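Local coordinates for protein CobC (Shigella flexneri 2a, PDB 6NRU) that probably removes the phosphate from adenosylcobalamin 5'-phosphate and alpha-ribazole 5'-phosphate, late steps in the assembly of the nucleotide loop of vitamin B12, at residues His42-Phe50 with Asn197-Asn205. Residues are numbered along the deposited sequence; the frame is centred on the assembly and turned at random.
With SO4 (sulfate ion), chain M.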
loop_
_atom_site.group_PDB
_atom_site.type_symbol
_atom_site.label_atom_id
_atom_site.label_comp_id
_atom_site.label_asym_id
_atom_site.label_seq_id
_atom_site.Cartn_x
_atom_site.Cartn_y
_atom_site.Cartn_z
ATOM N N HIS A 42 3.411 6.160 14.894
ATOM C CA HIS A 42 2.510 7.107 15.541
ATOM C C HIS A 42 3.282 8.257 16.171
ATOM O O HIS A 42 2.892 9.424 16.041
ATOM C CB HIS A 42 1.668 6.399 16.599
ATOM C CG HIS A 42 1.170 7.315 17.672
ATOM N ND1 HIS A 42 0.137 8.203 17.470
ATOM C CD2 HIS A 42 1.576 7.493 18.951
ATOM C CE1 HIS A 42 -0.080 8.882 18.582
ATOM N NE2 HIS A 42 0.781 8.471 19.496
ATOM N N THR A 43 4.379 7.950 16.860
ATOM C CA THR A 43 5.191 9.010 17.440
ATOM C C THR A 43 6.045 9.708 16.389
ATOM O O THR A 43 6.393 10.881 16.563
ATOM C CB THR A 43 6.071 8.446 18.557
ATOM O OG1 THR A 43 6.991 7.497 18.011
ATOM C CG2 THR A 43 5.215 7.756 19.612
ATOM N N LEU A 44 6.386 9.015 15.297
ATOM C CA LEU A 44 7.217 9.627 14.267
ATOM C C LEU A 44 6.472 10.730 13.529
ATOM O O LEU A 44 7.102 11.673 13.037
ATOM C CB LEU A 44 7.709 8.573 13.275
ATOM C CG LEU A 44 8.890 7.704 13.708
ATOM C CD1 LEU A 44 9.328 6.806 12.567
ATOM C CD2 LEU A 44 10.038 8.579 14.183
ATOM N N LEU A 45 5.143 10.631 13.449
ATOM C CA LEU A 45 4.301 11.595 12.753
ATOM C C LEU A 45 3.253 12.194 13.685
ATOM O O LEU A 45 2.149 12.544 13.254
ATOM C CB LEU A 45 3.631 10.949 11.548
ATOM C CG LEU A 45 4.583 10.163 10.645
ATOM C CD1 LEU A 45 3.908 8.924 10.062
ATOM C CD2 LEU A 45 5.133 11.059 9.551
ATOM N N ASP A 46 3.577 12.305 14.975
ATOM C CA ASP A 46 2.630 12.870 15.927
ATOM C C ASP A 46 2.374 14.344 15.641
ATOM O O ASP A 46 1.234 14.815 15.745
ATOM C CB ASP A 46 3.152 12.675 17.351
ATOM C CG ASP A 46 2.043 12.670 18.379
ATOM O OD1 ASP A 46 0.879 12.409 18.007
ATOM O OD2 ASP A 46 2.335 12.929 19.561
ATOM N N ASP A 47 3.416 15.084 15.269
ATOM C CA ASP A 47 3.314 16.519 15.040
ATOM C C ASP A 47 2.986 16.873 13.596
ATOM O O ASP A 47 3.047 18.051 13.231
ATOM C CB ASP A 47 4.611 17.210 15.462
ATOM C CG ASP A 47 4.800 17.213 16.963
ATOM O OD1 ASP A 47 3.975 16.592 17.665
ATOM O OD2 ASP A 47 5.765 17.845 17.441
ATOM N N VAL A 48 2.648 15.890 12.771
ATOM C CA VAL A 48 2.192 16.144 11.411
ATOM C C VAL A 48 0.677 16.292 11.443
ATOM O O VAL A 48 -0.043 15.350 11.791
ATOM C CB VAL A 48 2.618 15.019 10.457
ATOM C CG1 VAL A 48 2.056 15.271 9.069
ATOM C CG2 VAL A 48 4.136 14.910 10.414
ATOM N N SER A 49 0.192 17.479 11.084
ATOM C CA SER A 49 -1.229 17.806 11.188
ATOM C C SER A 49 -1.950 17.297 9.947
ATOM O O SER A 49 -2.117 18.009 8.955
ATOM C CB SER A 49 -1.421 19.306 11.364
ATOM O OG SER A 49 -0.508 20.030 10.558
ATOM N N PHE A 50 -2.388 16.044 10.007
ATOM C CA PHE A 50 -3.212 15.495 8.943
ATOM C C PHE A 50 -4.618 16.082 9.001
ATOM O O PHE A 50 -5.105 16.491 10.060
ATOM C CB PHE A 50 -3.291 13.972 9.046
ATOM C CG PHE A 50 -1.953 13.288 9.062
ATOM C CD1 PHE A 50 -1.264 13.054 7.885
ATOM C CD2 PHE A 50 -1.392 12.865 10.257
ATOM C CE1 PHE A 50 -0.038 12.421 7.900
ATOM C CE2 PHE A 50 -0.166 12.230 10.277
ATOM C CZ PHE A 50 0.512 12.007 9.098
ATOM N N ASN A 197 10.656 5.967 2.545
ATOM C CA ASN A 197 11.090 4.980 3.532
ATOM C C ASN A 197 11.928 5.622 4.638
ATOM O O ASN A 197 13.051 5.209 4.926
ATOM C CB ASN A 197 11.849 3.836 2.856
ATOM C CG ASN A 197 10.981 3.061 1.892
ATOM O OD1 ASN A 197 9.804 2.832 2.156
ATOM N ND2 ASN A 197 11.557 2.655 0.768
ATOM N N SER A 198 11.352 6.640 5.263
ATOM C CA SER A 198 12.006 7.310 6.372
ATOM C C SER A 198 11.595 6.686 7.697
ATOM O O SER A 198 10.477 6.191 7.859
ATOM C CB SER A 198 11.670 8.801 6.384
ATOM O OG SER A 198 12.119 9.409 7.582
ATOM N N ARG A 199 12.527 6.706 8.649
ATOM C CA ARG A 199 12.246 6.353 10.035
ATOM C C ARG A 199 12.517 7.525 10.969
ATOM O O ARG A 199 12.674 7.327 12.178
ATOM C CB ARG A 199 13.064 5.134 10.461
ATOM C CG ARG A 199 12.576 3.830 9.868
ATOM C CD ARG A 199 13.585 2.718 10.079
ATOM N NE ARG A 199 13.458 1.685 9.059
ATOM C CZ ARG A 199 12.671 0.620 9.170
ATOM N NH1 ARG A 199 11.938 0.447 10.263
ATOM N NH2 ARG A 199 12.612 -0.270 8.188
ATOM N N ALA A 200 12.582 8.738 10.431
ATOM C CA ALA A 200 12.796 9.934 11.225
ATOM C C ALA A 200 11.462 10.577 11.593
ATOM O O ALA A 200 10.400 10.208 11.086
ATOM C CB ALA A 200 13.674 10.927 10.467
ATOM N N ILE A 201 11.529 11.554 12.498
ATOM C CA ILE A 201 10.340 12.309 12.869
ATOM C C ILE A 201 9.896 13.146 11.680
ATOM O O ILE A 201 10.700 13.860 11.067
ATOM C CB ILE A 201 10.620 13.187 14.099
ATOM C CG1 ILE A 201 10.892 12.318 15.324
ATOM C CG2 ILE A 201 9.452 14.124 14.368
ATOM C CD1 ILE A 201 11.166 13.110 16.581
ATOM N N GLY A 202 8.615 13.048 11.336
ATOM C CA GLY A 202 8.101 13.814 10.221
ATOM C C GLY A 202 8.094 15.303 10.511
ATOM O O GLY A 202 8.022 15.744 11.658
ATOM N N VAL A 203 8.185 16.088 9.443
ATOM C CA VAL A 203 8.076 17.539 9.514
ATOM C C VAL A 203 7.160 17.985 8.385
ATOM O O VAL A 203 7.421 17.681 7.214
ATOM C CB VAL A 203 9.443 18.235 9.412
ATOM C CG1 VAL A 203 9.260 19.736 9.253
ATOM C CG2 VAL A 203 10.291 17.930 10.639
ATOM N N GLU A 204 6.090 18.694 8.733
ATOM C CA GLU A 204 5.138 19.149 7.730
ATOM C C GLU A 204 5.799 20.128 6.765
ATOM O O GLU A 204 6.648 20.937 7.154
ATOM C CB GLU A 204 3.934 19.802 8.408
ATOM C CG GLU A 204 2.824 20.207 7.457
ATOM C CD GLU A 204 1.678 20.891 8.171
ATOM O OE1 GLU A 204 1.441 20.570 9.354
ATOM O OE2 GLU A 204 1.020 21.754 7.551
ATOM N N ASN A 205 5.410 20.045 5.497
ATOM C CA ASN A 205 5.963 20.916 4.467
ATOM C C ASN A 205 4.928 21.932 3.994
ATOM O O ASN A 205 5.047 23.127 4.268
ATOM C CB ASN A 205 6.470 20.087 3.284
ATOM C CG ASN A 205 7.678 20.711 2.609
ATOM O OD1 ASN A 205 7.564 21.309 1.541
ATOM N ND2 ASN A 205 8.844 20.571 3.232
HETATM S S SO4 M . 11.444 -2.643 12.604
HETATM O O1 SO4 M . 10.732 -1.854 11.603
HETATM O O2 SO4 M . 11.615 -4.005 12.113
HETATM O O3 SO4 M . 12.755 -2.052 12.850
HETATM O O4 SO4 M . 10.681 -2.670 13.850
#
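Leu44 O, at the C-terminal end of helix 32-44, takes a hydrogen bond from Gly202 N at 2.7 Å. An N-H...O angle of 165° marks it as nearly straight. The same oxygen receives a CA-H...O contact from Ile201 CA at 3.3 Å, so two successive residues of the C-terminal tail converge on one helix-end carbonyl. With chi1 of -79°, Leu44 CG lies beside its own backbone N, and the methyl fork reaches the tail backbone: CD1 is 3.4 Å from Arg199 O and CD2 3.5 Å from Ala200 O. The latter carbonyl also accepts from Trp181 NE1. Leu44 CD2 also lies 4.0 Å from Ile201 CG1. Gly202 itself is packed by Val48 CG2, 4.0 Å from Gly202 C, and by Leu45 CD2, 4.1 Å from Gly202 CA; Leu45 and Val48 both continue onto Trp7 of strand 5-10. The extended Arg199 side chain carries NH1 to sulfate O1, to which it donates at 2.9 Å; Arg33 and Gln37 hold the same ion, probably from the crystallisation liquor. The tail following edge strand 190-198 thus satisfies the helix-end carbonyl through one directional backbone bond, while Leu44, Leu45 and Val48 pack methyls against its backbone.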